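Local coordinates for protein endoglucanase family 5 (PDB 6PZ7) that is a broad-specificity endoglucanase of glycoside hydrolase family 5 that probably cleaves beta-linked glucan chains during the breakdown of cellulose and related plant polysaccharides, at residues A[224-238]-A[275-288]. Sequence-based numbering, arbitrary orientation.
Sequences APYSFAMDPKGTSHW and KNNESSRASLAKFY
Trp238 and Ser280 bring the backbones of 224-238 and 275-288 nearest, their CA atoms 5.0 Å apart; the first segment is a loop with one short helix, 226-229, laid against the residues leading into helix 278-294 and its first turns. Trp238 N bonds to Ser280 OG at 3.2 Å, nearly straight at 163°. The extended side chain of Lys275 runs into the loop, where NZ donates to Phe228 O, Asp231 O and Thr235 O, and weakly to Gly234 O, tying Phe228 of the short helix to the type I turn 231-234 and to Thr235 beyond it. Asp231 O takes Lys275 NZ and Gly234 N on opposite faces of its plane. In this TIM barrel of family 5, the loop follows strand 216-221 and meets the helix linking strands 265-270 and 298-303. Asn277 ND2 donates to Ser236 O (3.0 Å), which lies in the amide plane, and to a water that also binds Phe228 O. Leu284 crosses the indole of Trp238 at about a right angle, its CA 3.7 Å from the six-ring centroid over one face. With CG anti to N (chi1 167°), Leu284 sends CD1 over the indole near its rim and CD2 to Phe228 CE1, 3.6 Å away. Leu247 of helix 241-259 also touches Leu284.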
ATOM      1  N   ALA A 224       6.821   3.312  11.715  1.00  7.71           N
ATOM      2  CA  ALA A 224       7.332   3.200  13.086  1.00  9.01           C
ATOM      3  C   ALA A 224       8.824   3.524  13.166  1.00  7.95           C
ATOM      4  O   ALA A 224       9.576   3.246  12.223  1.00  8.50           O
ATOM      5  CB  ALA A 224       7.120   1.775  13.606  1.00 10.44           C
ATOM      6  N   PRO A 225       9.285   4.045  14.307  1.00  7.85           N
ATOM      7  CA  PRO A 225       8.481   4.620  15.395  1.00  9.05           C
ATOM      8  C   PRO A 225       7.970   5.986  14.981  1.00  8.40           C
ATOM      9  O   PRO A 225       8.692   6.785  14.359  1.00  8.82           O
ATOM     10  CB  PRO A 225       9.478   4.727  16.551  1.00  8.90           C
ATOM     11  CG  PRO A 225      10.823   4.868  15.888  1.00  9.98           C
ATOM     12  CD  PRO A 225      10.730   4.194  14.540  1.00  8.86           C
ATOM     13  N   TYR A 226       6.717   6.267  15.330  1.00  9.44           N
ATOM     14  CA  TYR A 226       6.014   7.463  14.887  1.00  9.76           C
ATOM     15  C   TYR A 226       6.806   8.746  15.103  1.00  9.80           C
ATOM     16  O   TYR A 226       6.907   9.605  14.205  1.00 10.05           O
ATOM     17  CB  TYR A 226       4.669   7.546  15.621  1.00 12.03           C
ATOM     18  CG  TYR A 226       3.910   8.828  15.363  1.00 14.58           C
ATOM     19  CD1 TYR A 226       4.016   9.895  16.226  1.00 15.50           C
ATOM     20  CD2 TYR A 226       3.113   8.965  14.232  1.00 15.99           C
ATOM     21  CE1 TYR A 226       3.327  11.087  15.997  1.00 20.72           C
ATOM     22  CE2 TYR A 226       2.427  10.159  13.981  1.00 20.01           C
ATOM     23  CZ  TYR A 226       2.544  11.196  14.870  1.00 19.58           C
ATOM     24  OH  TYR A 226       1.848  12.374  14.631  1.00 25.15           O
ATOM     25  N   SER A 227       7.347   8.932  16.297  1.00 12.10           N
ATOM     26  CA  SER A 227       7.963  10.214  16.599  0.66 13.22           C
ATOM     27  C   SER A 227       9.161  10.494  15.700  1.00 12.29           C
ATOM     28  O   SER A 227       9.351  11.629  15.246  1.00 14.69           O
ATOM     29  CB  SER A 227       8.358  10.269  18.082  0.66 16.76           C
ATOM     30  OG  SER A 227       7.193  10.292  18.910  0.66 19.58           O
ATOM     31  N   PHE A 228       9.982   9.489  15.454  1.00 12.12           N
ATOM     32  CA  PHE A 228      11.119   9.636  14.546  1.00 10.36           C
ATOM     33  C   PHE A 228      10.661   9.719  13.089  1.00  9.49           C
ATOM     34  O   PHE A 228      11.131  10.557  12.303  1.00  9.97           O
ATOM     35  CB  PHE A 228      12.048   8.435  14.707  1.00 11.91           C
ATOM     36  CG  PHE A 228      13.178   8.407  13.707  1.00  9.66           C
ATOM     37  CD1 PHE A 228      13.070   7.673  12.520  1.00 10.21           C
ATOM     38  CD2 PHE A 228      14.344   9.135  13.950  1.00 10.19           C
ATOM     39  CE1 PHE A 228      14.092   7.660  11.618  1.00 10.04           C
ATOM     40  CE2 PHE A 228      15.367   9.119  13.036  1.00 11.02           C
ATOM     41  CZ  PHE A 228      15.241   8.392  11.859  1.00 10.53           C
ATOM     42  N   ALA A 229       9.779   8.814  12.678  1.00  9.14           N
ATOM     43  CA  ALA A 229       9.546   8.568  11.261  1.00  8.47           C
ATOM     44  C   ALA A 229       8.583   9.578  10.663  1.00  9.74           C
ATOM     45  O   ALA A 229       8.764   9.999   9.503  1.00  9.64           O
ATOM     46  CB  ALA A 229       9.002   7.153  11.089  1.00  9.38           C
ATOM     47  N   MET A 230       7.502   9.924  11.372  1.00 11.09           N
ATOM     48  CA  MET A 230       6.448  10.778  10.838  0.64 10.21           C
ATOM     49  C   MET A 230       6.414  12.181  11.410  1.00 11.87           C
ATOM     50  O   MET A 230       6.069  13.114  10.697  1.00 12.67           O
ATOM     51  CB  MET A 230       5.051  10.175  11.065  0.64 12.45           C
ATOM     52  CG  MET A 230       4.779   8.825  10.478  0.64 12.28           C
ATOM     53  SD  MET A 230       3.010   8.426  10.420  0.64 13.76           S
ATOM     54  CE  MET A 230       2.572   8.979   8.809  0.64 14.61           C
ATOM     55  N   ASP A 231       6.696  12.332  12.693  1.00 12.61           N
ATOM     56  CA  ASP A 231       6.427  13.593  13.384  1.00 14.58           C
ATOM     57  C   ASP A 231       7.528  14.606  13.121  1.00 11.68           C
ATOM     58  O   ASP A 231       8.672  14.384  13.539  1.00 12.78           O
ATOM     59  CB  ASP A 231       6.297  13.331  14.892  1.00 15.01           C
ATOM     60  CG  ASP A 231       5.821  14.541  15.670  1.00 19.97           C
ATOM     61  OD1 ASP A 231       5.687  15.629  15.085  1.00 17.36           O
ATOM     62  OD2 ASP A 231       5.602  14.369  16.892  1.00 25.56           O
ATOM     63  N   PRO A 232       7.236  15.721  12.444  1.00 13.67           N
ATOM     64  CA  PRO A 232       8.294  16.697  12.205  1.00 14.88           C
ATOM     65  C   PRO A 232       8.847  17.289  13.480  1.00 14.77           C
ATOM     66  O   PRO A 232       9.966  17.808  13.458  1.00 17.50           O
ATOM     67  CB  PRO A 232       7.628  17.773  11.333  1.00 15.28           C
ATOM     68  CG  PRO A 232       6.203  17.662  11.648  1.00 16.52           C
ATOM     69  CD  PRO A 232       5.941  16.189  11.917  1.00 16.75           C
ATOM     70  N   LYS A 233       8.102  17.215  14.585  1.00 14.82           N
ATOM     71  CA  LYS A 233       8.548  17.730  15.879  1.00 15.52           C
ATOM     72  C   LYS A 233       9.240  16.689  16.736  1.00 15.38           C
ATOM     73  O   LYS A 233       9.734  17.029  17.817  1.00 17.15           O
ATOM     74  CB  LYS A 233       7.332  18.245  16.664  1.00 18.97           C
ATOM     75  CG  LYS A 233       6.466  19.236  15.915  1.00 24.40           C
ATOM     76  CD  LYS A 233       5.244  19.662  16.743  1.00 27.83           C
ATOM     77  CE  LYS A 233       4.420  18.470  17.245  1.00 31.69           C
ATOM     78  NZ  LYS A 233       3.950  17.546  16.146  1.00 30.15           N
ATOM     79  N   GLY A 234       9.309  15.435  16.276  1.00 14.24           N
ATOM     80  CA  GLY A 234       9.921  14.373  17.024  1.00 12.95           C
ATOM     81  C   GLY A 234      11.413  14.285  16.808  1.00 13.45           C
ATOM     82  O   GLY A 234      11.989  14.976  15.970  1.00 14.77           O
ATOM     83  N   THR A 235      12.030  13.374  17.554  1.00 13.17           N
ATOM     84  CA  THR A 235      13.463  13.147  17.495  1.00 13.41           C
ATOM     85  C   THR A 235      13.941  12.882  16.075  1.00 12.07           C
ATOM     86  O   THR A 235      13.229  12.306  15.237  1.00 11.89           O
ATOM     87  CB  THR A 235      13.846  11.952  18.373  1.00 15.88           C
ATOM     88  OG1 THR A 235      15.276  11.804  18.383  1.00 14.89           O
ATOM     89  CG2 THR A 235      13.227  10.657  17.885  1.00 15.65           C
ATOM     90  N   SER A 236      15.194  13.258  15.826  1.00 11.85           N
ATOM     91  CA  SER A 236      15.862  12.965  14.570  1.00 13.43           C
ATOM     92  C   SER A 236      16.869  11.827  14.674  1.00 11.69           C
ATOM     93  O   SER A 236      17.582  11.560  13.705  1.00 12.16           O
ATOM     94  CB  SER A 236      16.568  14.214  14.050  1.00 14.66           C
ATOM     95  OG  SER A 236      17.593  14.588  14.935  1.00 16.88           O
ATOM     96  N   HIS A 237      16.913  11.133  15.813  1.00 11.66           N
ATOM     97  CA  HIS A 237      17.848  10.041  16.027  1.00 12.63           C
ATOM     98  C   HIS A 237      17.142   8.718  16.204  1.00 10.91           C
ATOM     99  O   HIS A 237      16.114   8.630  16.878  1.00 13.56           O
ATOM    100  CB  HIS A 237      18.735  10.333  17.256  1.00 18.03           C
ATOM    101  CG  HIS A 237      19.618  11.525  17.057  1.00 18.57           C
ATOM    102  ND1 HIS A 237      19.462  12.697  17.767  1.00 32.95           N
ATOM    103  CD2 HIS A 237      20.629  11.747  16.184  1.00 24.14           C
ATOM    104  CE1 HIS A 237      20.367  13.575  17.369  1.00 26.58           C
ATOM    105  NE2 HIS A 237      21.093  13.023  16.413  1.00 27.97           N
ATOM    106  N   TRP A 238      17.684   7.691  15.564  1.00 11.15           N
ATOM    107  CA  TRP A 238      17.212   6.326  15.733  1.00 10.15           C
ATOM    108  C   TRP A 238      18.434   5.445  15.797  1.00 10.32           C
ATOM    109  O   TRP A 238      19.313   5.560  14.939  1.00 11.64           O
ATOM    110  CB  TRP A 238      16.314   5.873  14.556  1.00 10.01           C
ATOM    111  CG  TRP A 238      15.598   4.569  14.844  1.00  8.88           C
ATOM    112  CD1 TRP A 238      14.334   4.453  15.339  1.00  9.98           C
ATOM    113  CD2 TRP A 238      16.096   3.235  14.687  1.00  9.56           C
ATOM    114  NE1 TRP A 238      14.014   3.129  15.512  1.00  9.39           N
ATOM    115  CE2 TRP A 238      15.075   2.361  15.102  1.00  9.81           C
ATOM    116  CE3 TRP A 238      17.321   2.694  14.257  1.00  9.96           C
ATOM    117  CZ2 TRP A 238      15.233   0.990  15.109  1.00 10.72           C
ATOM    118  CZ3 TRP A 238      17.469   1.327  14.240  1.00 10.33           C
ATOM    119  CH2 TRP A 238      16.425   0.484  14.686  1.00 11.25           C
ATOM    120  N   LYS A 275      14.899  14.583   8.119  1.00  9.91           N
ATOM    121  CA  LYS A 275      15.294  15.498   9.182  1.00 10.74           C
ATOM    122  C   LYS A 275      16.802  15.720   9.142  1.00 12.10           C
ATOM    123  O   LYS A 275      17.468  15.813  10.182  1.00 13.47           O
ATOM    124  CB  LYS A 275      14.866  14.987  10.550  1.00 11.63           C
ATOM    125  CG  LYS A 275      13.358  14.810  10.748  1.00 11.75           C
ATOM    126  CD  LYS A 275      13.050  14.119  12.087  1.00 12.57           C
ATOM    127  CE  LYS A 275      11.550  14.093  12.347  1.00 12.14           C
ATOM    128  NZ  LYS A 275      11.197  13.136  13.445  1.00 11.58           N
ATOM    129  N   ASN A 276      17.387  15.784   7.953  1.00 11.22           N
ATOM    130  CA  ASN A 276      18.834  15.928   7.790  1.00 13.10           C
ATOM    131  C   ASN A 276      19.581  14.858   8.574  1.00 13.15           C
ATOM    132  O   ASN A 276      20.566  15.135   9.283  1.00 14.69           O
ATOM    133  CB  ASN A 276      19.325  17.322   8.221  1.00 15.95           C
ATOM    134  CG  ASN A 276      19.127  18.369   7.179  1.00 25.69           C
ATOM    135  OD1 ASN A 276      19.371  18.138   6.002  1.00 26.90           O
ATOM    136  ND2 ASN A 276      18.682  19.548   7.604  1.00 29.95           N
ATOM    137  N   ASN A 277      19.118  13.622   8.445  1.00 11.57           N
ATOM    138  CA  ASN A 277      19.466  12.556   9.382  1.00 11.29           C
ATOM    139  C   ASN A 277      19.552  11.223   8.652  1.00 10.18           C
ATOM    140  O   ASN A 277      19.054  10.200   9.128  1.00 10.91           O
ATOM    141  CB  ASN A 277      18.471  12.493  10.548  1.00 11.02           C
ATOM    142  CG  ASN A 277      17.061  12.173  10.085  1.00 10.45           C
ATOM    143  OD1 ASN A 277      16.670  12.450   8.951  1.00 10.44           O
ATOM    144  ND2 ASN A 277      16.260  11.637  10.993  1.00 10.77           N
ATOM    145  N   GLU A 278      20.186  11.219   7.480  1.00 10.89           N
ATOM    146  CA  GLU A 278      20.197  10.014   6.641  1.00 10.20           C
ATOM    147  C   GLU A 278      20.735   8.803   7.389  1.00 10.04           C
ATOM    148  O   GLU A 278      20.223   7.689   7.203  1.00  9.75           O
ATOM    149  CB  GLU A 278      20.998  10.229   5.340  1.00 11.03           C
ATOM    150  CG  GLU A 278      20.901   8.973   4.423  1.00 12.07           C
ATOM    151  CD  GLU A 278      21.644   9.112   3.133  1.00 12.74           C
ATOM    152  OE1 GLU A 278      22.367  10.123   2.943  1.00 17.67           O
ATOM    153  OE2 GLU A 278      21.521   8.216   2.300  1.00 12.44           O
ATOM    154  N   SER A 279      21.760   8.978   8.229  1.00 11.28           N
ATOM    155  CA  SER A 279      22.343   7.834   8.920  0.52 10.88           C
ATOM    156  C   SER A 279      21.322   7.151   9.822  1.00 11.09           C
ATOM    157  O   SER A 279      21.232   5.920   9.860  1.00 11.13           O
ATOM    158  CB  SER A 279      23.537   8.304   9.745  0.52 12.85           C
ATOM    159  OG  SER A 279      24.488   8.922   8.916  0.52 12.72           O
ATOM    160  N   SER A 280      20.589   7.937  10.601  1.00 10.34           N
ATOM    161  CA  SER A 280      19.549   7.353  11.450  1.00 11.41           C
ATOM    162  C   SER A 280      18.458   6.697  10.621  1.00  9.52           C
ATOM    163  O   SER A 280      17.935   5.638  10.989  1.00  9.38           O
ATOM    164  CB  SER A 280      18.923   8.435  12.341  1.00  9.59           C
ATOM    165  OG  SER A 280      19.768   8.769  13.443  1.00 12.67           O
ATOM    166  N   ARG A 281      18.042   7.367   9.555  1.00  8.42           N
ATOM    167  CA  ARG A 281      17.008   6.795   8.702  1.00  8.56           C
ATOM    168  C   ARG A 281      17.455   5.474   8.100  1.00  7.69           C
ATOM    169  O   ARG A 281      16.661   4.533   8.004  1.00  7.83           O
ATOM    170  CB  ARG A 281      16.652   7.781   7.581  1.00  8.92           C
ATOM    171  CG  ARG A 281      16.028   9.094   8.060  1.00  8.71           C
ATOM    172  CD  ARG A 281      15.881  10.106   6.941  1.00  9.35           C
ATOM    173  NE  ARG A 281      14.823   9.723   6.003  1.00  8.48           N
ATOM    174  CZ  ARG A 281      14.682  10.232   4.787  1.00  8.28           C
ATOM    175  NH1 ARG A 281      15.594  11.067   4.294  1.00  8.94           N
ATOM    176  NH2 ARG A 281      13.634   9.885   4.044  1.00  8.35           N
ATOM    177  N   ALA A 282      18.728   5.380   7.696  1.00  8.85           N
ATOM    178  CA  ALA A 282      19.285   4.138   7.162  1.00  9.02           C
ATOM    179  C   ALA A 282      19.396   3.067   8.232  1.00  9.28           C
ATOM    180  O   ALA A 282      19.122   1.901   7.965  1.00  9.62           O
ATOM    181  CB  ALA A 282      20.642   4.416   6.505  1.00  9.74           C
ATOM    182  N   SER A 283      19.798   3.437   9.440  1.00  9.60           N
ATOM    183  CA  SER A 283      19.838   2.451  10.527  1.00 10.33           C
ATOM    184  C   SER A 283      18.457   1.866  10.795  1.00  8.64           C
ATOM    185  O   SER A 283      18.287   0.652  10.924  1.00  9.57           O
ATOM    186  CB  SER A 283      20.375   3.099  11.797  1.00 10.34           C
ATOM    187  OG  SER A 283      21.754   3.453  11.704  1.00 13.65           O
ATOM    188  N   LEU A 284      17.437   2.715  10.785  1.00  8.21           N
ATOM    189  CA  LEU A 284      16.064   2.258  10.971  1.00  7.84           C
ATOM    190  C   LEU A 284      15.661   1.334   9.841  1.00  7.94           C
ATOM    191  O   LEU A 284      15.123   0.245  10.065  1.00  7.94           O
ATOM    192  CB  LEU A 284      15.102   3.449  11.077  1.00  8.86           C
ATOM    193  CG  LEU A 284      13.611   3.100  10.969  1.00  7.50           C
ATOM    194  CD1 LEU A 284      13.167   2.141  12.071  1.00  8.90           C
ATOM    195  CD2 LEU A 284      12.796   4.392  11.036  1.00  9.36           C
ATOM    196  N   ALA A 285      15.879   1.767   8.591  1.00  7.94           N
ATOM    197  CA  ALA A 285      15.438   0.964   7.447  1.00  8.77           C
ATOM    198  C   ALA A 285      16.143  -0.377   7.432  1.00  8.50           C
ATOM    199  O   ALA A 285      15.527  -1.405   7.138  1.00  8.87           O
ATOM    200  CB  ALA A 285      15.690   1.713   6.141  1.00  9.36           C
ATOM    201  N   LYS A 286      17.440  -0.389   7.730  1.00  8.94           N
ATOM    202  CA  LYS A 286      18.169  -1.651   7.713  1.00  9.76           C
ATOM    203  C   LYS A 286      17.544  -2.649   8.680  1.00  9.70           C
ATOM    204  O   LYS A 286      17.306  -3.815   8.335  1.00 10.23           O
ATOM    205  CB  LYS A 286      19.631  -1.409   8.063  1.00 11.82           C
ATOM    206  CG  LYS A 286      20.466  -2.669   7.992  1.00 14.99           C
ATOM    207  CD  LYS A 286      21.950  -2.359   8.263  1.00 18.83           C
ATOM    208  CE  LYS A 286      22.791  -3.633   8.236  1.00 29.33           C
ATOM    209  NZ  LYS A 286      24.247  -3.339   8.084  1.00 34.12           N
ATOM    210  N   PHE A 287      17.296  -2.214   9.923  1.00  9.00           N
ATOM    211  CA  PHE A 287      16.729  -3.102  10.932  1.00  9.50           C
ATOM    212  C   PHE A 287      15.301  -3.471  10.580  1.00  8.48           C
ATOM    213  O   PHE A 287      14.917  -4.643  10.694  1.00  9.14           O
ATOM    214  CB  PHE A 287      16.791  -2.461  12.314  1.00 10.57           C
ATOM    215  CG  PHE A 287      16.345  -3.376  13.405  1.00  9.76           C
ATOM    216  CD1 PHE A 287      17.206  -4.324  13.933  1.00 12.51           C
ATOM    217  CD2 PHE A 287      15.050  -3.338  13.876  1.00 11.02           C
ATOM    218  CE1 PHE A 287      16.776  -5.191  14.916  1.00 13.88           C
ATOM    219  CE2 PHE A 287      14.631  -4.216  14.873  1.00 12.92           C
ATOM    220  CZ  PHE A 287      15.484  -5.136  15.376  1.00 12.76           C
ATOM    221  N   TYR A 288      14.503  -2.509  10.118  1.00  7.67           N
ATOM    222  CA  TYR A 288      13.104  -2.767   9.800  1.00  7.87           C
ATOM    223  C   TYR A 288      13.000  -3.823   8.717  1.00  8.30           C
ATOM    224  O   TYR A 288      12.291  -4.820   8.877  1.00  7.97           O
ATOM    225  CB  TYR A 288      12.461  -1.436   9.390  1.00  8.23           C
ATOM    226  CG  TYR A 288      10.958  -1.344   9.341  1.00  6.86           C
ATOM    227  CD1 TYR A 288      10.318  -0.250   9.897  1.00  7.52           C
ATOM    228  CD2 TYR A 288      10.179  -2.298   8.709  1.00  9.17           C
ATOM    229  CE1 TYR A 288       8.909  -0.095   9.825  1.00  7.56           C
ATOM    230  CE2 TYR A 288       8.772  -2.175   8.641  1.00  8.87           C
ATOM    231  CZ  TYR A 288       8.161  -1.086   9.205  1.00  7.69           C
ATOM    232  OH  TYR A 288       6.778  -1.010   9.087  1.00  7.98           O
TER
HETATM  233  O   HOH W   1      13.400  11.022  10.363  1.00 10.64           O